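Local coordinates for StiE protein (Stigmatella aurantiaca, PDB 6ECX) that carries an O-methyltransferase domain, excised here from a polyketide synthase, which binds S-adenosylmethionine and transfers its methyl group to an oxygen of the polyketide intermediate, at residues V232-E237 against Y285-V290. Residues are numbered along the deposited sequence; the frame is centred on the assembly and turned at random.
Sequences VDVSNE and YVLFHV
V232 and L287 form a hydrogen-bonded antiparallel pair in the Rossmann-like methyltransferase sheet, where strand 226-233 lies beside strand 283-292. L287 N gives the shorter bond, 2.9 Å to V232 O; V232 N returns one to L287 O. D233 and V286 follow as the non-hydrogen-bonded pair, and past D233 the chain passes through V234, at the N-cap position, into helix 235-242. V234 N bonds to Y285 O, nearly in line with the C=O (172°). The tight part is apolar and lies on the side of helix 64-80, whose L76 touches both Y285 and L287. V234 sets CG1 against L287 CD1 (3.7 Å), while its CG2 reaches the edge of the Y285 ring at CD1 (3.3 Å), near the ring plane. The Y285 side chain lies about 7 Å from bound S-adenosylmethionine, and its OH bonds to E164. The looser side is confined to D233, partly exposed beside buried V286. Its OD1 accepts S235 N in an Asx turn, on the anti side and 31° out of the carboxylate plane; the S235 hydroxyl is a second donor, to the syn lone pair. In place of a backbone acceptor, S235 OG takes the Y285 N hydrogen bond at 2.9 Å.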
ATOM      1  N   VAL A 232     -10.727   6.376  -0.892  1.00 43.83           N
ATOM      2  CA  VAL A 232     -11.391   5.673  -1.985  1.00 45.35           C
ATOM      3  C   VAL A 232     -11.368   4.173  -1.690  1.00 47.68           C
ATOM      4  O   VAL A 232     -10.316   3.608  -1.361  1.00 42.14           O
ATOM      5  CB  VAL A 232     -10.730   5.994  -3.340  1.00 41.66           C
ATOM      6  CG1 VAL A 232     -11.332   5.129  -4.453  1.00 49.32           C
ATOM      7  CG2 VAL A 232     -10.920   7.486  -3.693  1.00 40.78           C
ATOM      8  N   ASP A 233     -12.526   3.534  -1.821  1.00 45.60           N
ATOM      9  CA  ASP A 233     -12.693   2.112  -1.567  1.00 45.65           C
ATOM     10  C   ASP A 233     -12.586   1.385  -2.905  1.00 48.07           C
ATOM     11  O   ASP A 233     -13.478   1.496  -3.755  1.00 47.06           O
ATOM     12  CB  ASP A 233     -14.041   1.868  -0.895  1.00 44.37           C
ATOM     13  CG  ASP A 233     -14.261   0.423  -0.514  1.00 50.15           C
ATOM     14  OD1 ASP A 233     -13.427  -0.443  -0.830  1.00 48.16           O
ATOM     15  OD2 ASP A 233     -15.303   0.152   0.105  1.00 54.45           O
ATOM     16  N   VAL A 234     -11.493   0.654  -3.101  1.00 48.18           N
ATOM     17  CA  VAL A 234     -11.298  -0.113  -4.323  1.00 47.21           C
ATOM     18  C   VAL A 234     -11.472  -1.615  -4.073  1.00 50.17           C
ATOM     19  O   VAL A 234     -10.969  -2.433  -4.847  1.00 50.96           O
ATOM     20  CB  VAL A 234      -9.935   0.195  -4.968  1.00 41.47           C
ATOM     21  CG1 VAL A 234      -9.844   1.670  -5.382  1.00 43.96           C
ATOM     22  CG2 VAL A 234      -8.798  -0.139  -4.007  1.00 43.33           C
ATOM     23  N   SER A 235     -12.183  -1.981  -3.000  1.00 49.88           N
ATOM     24  CA  SER A 235     -12.420  -3.393  -2.681  1.00 55.48           C
ATOM     25  C   SER A 235     -12.969  -4.160  -3.877  1.00 57.80           C
ATOM     26  O   SER A 235     -12.531  -5.288  -4.166  1.00 59.92           O
ATOM     27  CB  SER A 235     -13.398  -3.516  -1.506  1.00 56.86           C
ATOM     28  OG  SER A 235     -12.895  -2.882  -0.343  1.00 49.90           O
ATOM     29  N   ASN A 236     -13.940  -3.565  -4.579  1.00 52.88           N
ATOM     30  CA  ASN A 236     -14.607  -4.268  -5.674  1.00 56.98           C
ATOM     31  C   ASN A 236     -13.648  -4.525  -6.829  1.00 61.16           C
ATOM     32  O   ASN A 236     -13.712  -5.579  -7.480  1.00 59.69           O
ATOM     33  CB  ASN A 236     -15.814  -3.462  -6.156  1.00 59.79           C
ATOM     34  CG  ASN A 236     -16.401  -4.010  -7.451  1.00 63.20           C
ATOM     35  OD1 ASN A 236     -17.120  -5.000  -7.439  1.00 66.40           O
ATOM     36  ND2 ASN A 236     -16.084  -3.366  -8.572  1.00 66.84           N
ATOM     37  N   GLU A 237     -12.748  -3.574  -7.090  1.00 55.74           N
ATOM     38  CA  GLU A 237     -11.858  -3.672  -8.236  1.00 56.17           C
ATOM     39  C   GLU A 237     -10.639  -4.524  -7.932  1.00 52.71           C
ATOM     40  O   GLU A 237     -10.092  -5.168  -8.836  1.00 56.60           O
ATOM     41  CB  GLU A 237     -11.424  -2.273  -8.681  1.00 48.19           C
ATOM     42  CG  GLU A 237     -12.577  -1.450  -9.275  1.00 60.81           C
ATOM     43  CD  GLU A 237     -13.582  -0.981  -8.232  1.00 56.32           C
ATOM     44  OE1 GLU A 237     -13.177  -0.767  -7.069  1.00 56.25           O
ATOM     45  OE2 GLU A 237     -14.775  -0.825  -8.577  1.00 57.88           O
ATOM     46  N   TYR A 285     -10.457  -2.554   1.148  1.00 46.82           N
ATOM     47  CA  TYR A 285      -9.140  -2.132   0.711  1.00 42.45           C
ATOM     48  C   TYR A 285      -9.247  -0.654   0.371  1.00 48.01           C
ATOM     49  O   TYR A 285      -9.987  -0.276  -0.544  1.00 48.12           O
ATOM     50  CB  TYR A 285      -8.681  -2.945  -0.489  1.00 46.71           C
ATOM     51  CG  TYR A 285      -7.245  -2.729  -0.875  1.00 48.22           C
ATOM     52  CD1 TYR A 285      -6.895  -1.727  -1.760  1.00 48.15           C
ATOM     53  CD2 TYR A 285      -6.237  -3.536  -0.372  1.00 63.13           C
ATOM     54  CE1 TYR A 285      -5.596  -1.527  -2.142  1.00 50.62           C
ATOM     55  CE2 TYR A 285      -4.915  -3.336  -0.743  1.00 64.75           C
ATOM     56  CZ  TYR A 285      -4.609  -2.328  -1.634  1.00 57.38           C
ATOM     57  OH  TYR A 285      -3.318  -2.117  -2.026  1.00 50.67           O
ATOM     58  N   VAL A 286      -8.544   0.178   1.120  1.00 45.42           N
ATOM     59  CA  VAL A 286      -8.839   1.608   1.155  1.00 44.23           C
ATOM     60  C   VAL A 286      -7.584   2.386   0.801  1.00 39.72           C
ATOM     61  O   VAL A 286      -6.482   2.036   1.237  1.00 41.28           O
ATOM     62  CB  VAL A 286      -9.380   2.028   2.537  1.00 40.06           C
ATOM     63  CG1 VAL A 286      -9.556   3.538   2.591  1.00 45.94           C
ATOM     64  CG2 VAL A 286     -10.712   1.306   2.823  1.00 39.75           C
ATOM     65  N   LEU A 287      -7.748   3.439   0.003  1.00 39.69           N
ATOM     66  CA  LEU A 287      -6.641   4.291  -0.401  1.00 36.71           C
ATOM     67  C   LEU A 287      -6.828   5.623   0.340  1.00 43.47           C
ATOM     68  O   LEU A 287      -7.696   6.429  -0.020  1.00 43.30           O
ATOM     69  CB  LEU A 287      -6.621   4.458  -1.921  1.00 41.36           C
ATOM     70  CG  LEU A 287      -6.793   3.172  -2.752  1.00 46.70           C
ATOM     71  CD1 LEU A 287      -6.825   3.473  -4.243  1.00 43.02           C
ATOM     72  CD2 LEU A 287      -5.694   2.156  -2.446  1.00 39.14           C
ATOM     73  N   PHE A 288      -6.012   5.827   1.380  1.00 37.21           N
ATOM     74  CA  PHE A 288      -6.125   6.947   2.304  1.00 40.67           C
ATOM     75  C   PHE A 288      -5.364   8.150   1.758  1.00 41.61           C
ATOM     76  O   PHE A 288      -4.224   8.016   1.299  1.00 35.93           O
ATOM     77  CB  PHE A 288      -5.532   6.609   3.676  1.00 33.88           C
ATOM     78  CG  PHE A 288      -6.164   5.420   4.377  1.00 40.25           C
ATOM     79  CD1 PHE A 288      -5.799   4.117   4.040  1.00 44.61           C
ATOM     80  CD2 PHE A 288      -7.043   5.610   5.432  1.00 43.68           C
ATOM     81  CE1 PHE A 288      -6.346   3.034   4.711  1.00 46.24           C
ATOM     82  CE2 PHE A 288      -7.592   4.540   6.113  1.00 48.95           C
ATOM     83  CZ  PHE A 288      -7.247   3.245   5.751  1.00 46.22           C
ATOM     84  N   HIS A 289      -5.973   9.329   1.847  1.00 38.37           N
ATOM     85  CA  HIS A 289      -5.243  10.585   1.687  1.00 40.43           C
ATOM     86  C   HIS A 289      -5.356  11.361   2.996  1.00 38.76           C
ATOM     87  O   HIS A 289      -6.461  11.735   3.403  1.00 36.32           O
ATOM     88  CB  HIS A 289      -5.783  11.413   0.519  1.00 40.95           C
ATOM     89  CG  HIS A 289      -4.977  12.644   0.235  1.00 42.74           C
ATOM     90  ND1 HIS A 289      -5.291  13.879   0.762  1.00 48.97           N
ATOM     91  CD2 HIS A 289      -3.850  12.824  -0.495  1.00 42.99           C
ATOM     92  CE1 HIS A 289      -4.400  14.770   0.365  1.00 39.43           C
ATOM     93  NE2 HIS A 289      -3.517  14.157  -0.404  1.00 49.64           N
ATOM     94  N   VAL A 290      -4.216  11.605   3.636  1.00 34.46           N
ATOM     95  CA  VAL A 290      -4.128  12.121   4.996  1.00 32.45           C
ATOM     96  C   VAL A 290      -3.229  13.354   4.981  1.00 35.96           C
ATOM     97  O   VAL A 290      -2.240  13.399   4.238  1.00 34.20           O
ATOM     98  CB  VAL A 290      -3.562  11.031   5.936  1.00 39.22           C
ATOM     99  CG1 VAL A 290      -3.370  11.534   7.367  1.00 40.26           C
ATOM    100  CG2 VAL A 290      -4.472   9.767   5.886  1.00 36.14           C
TER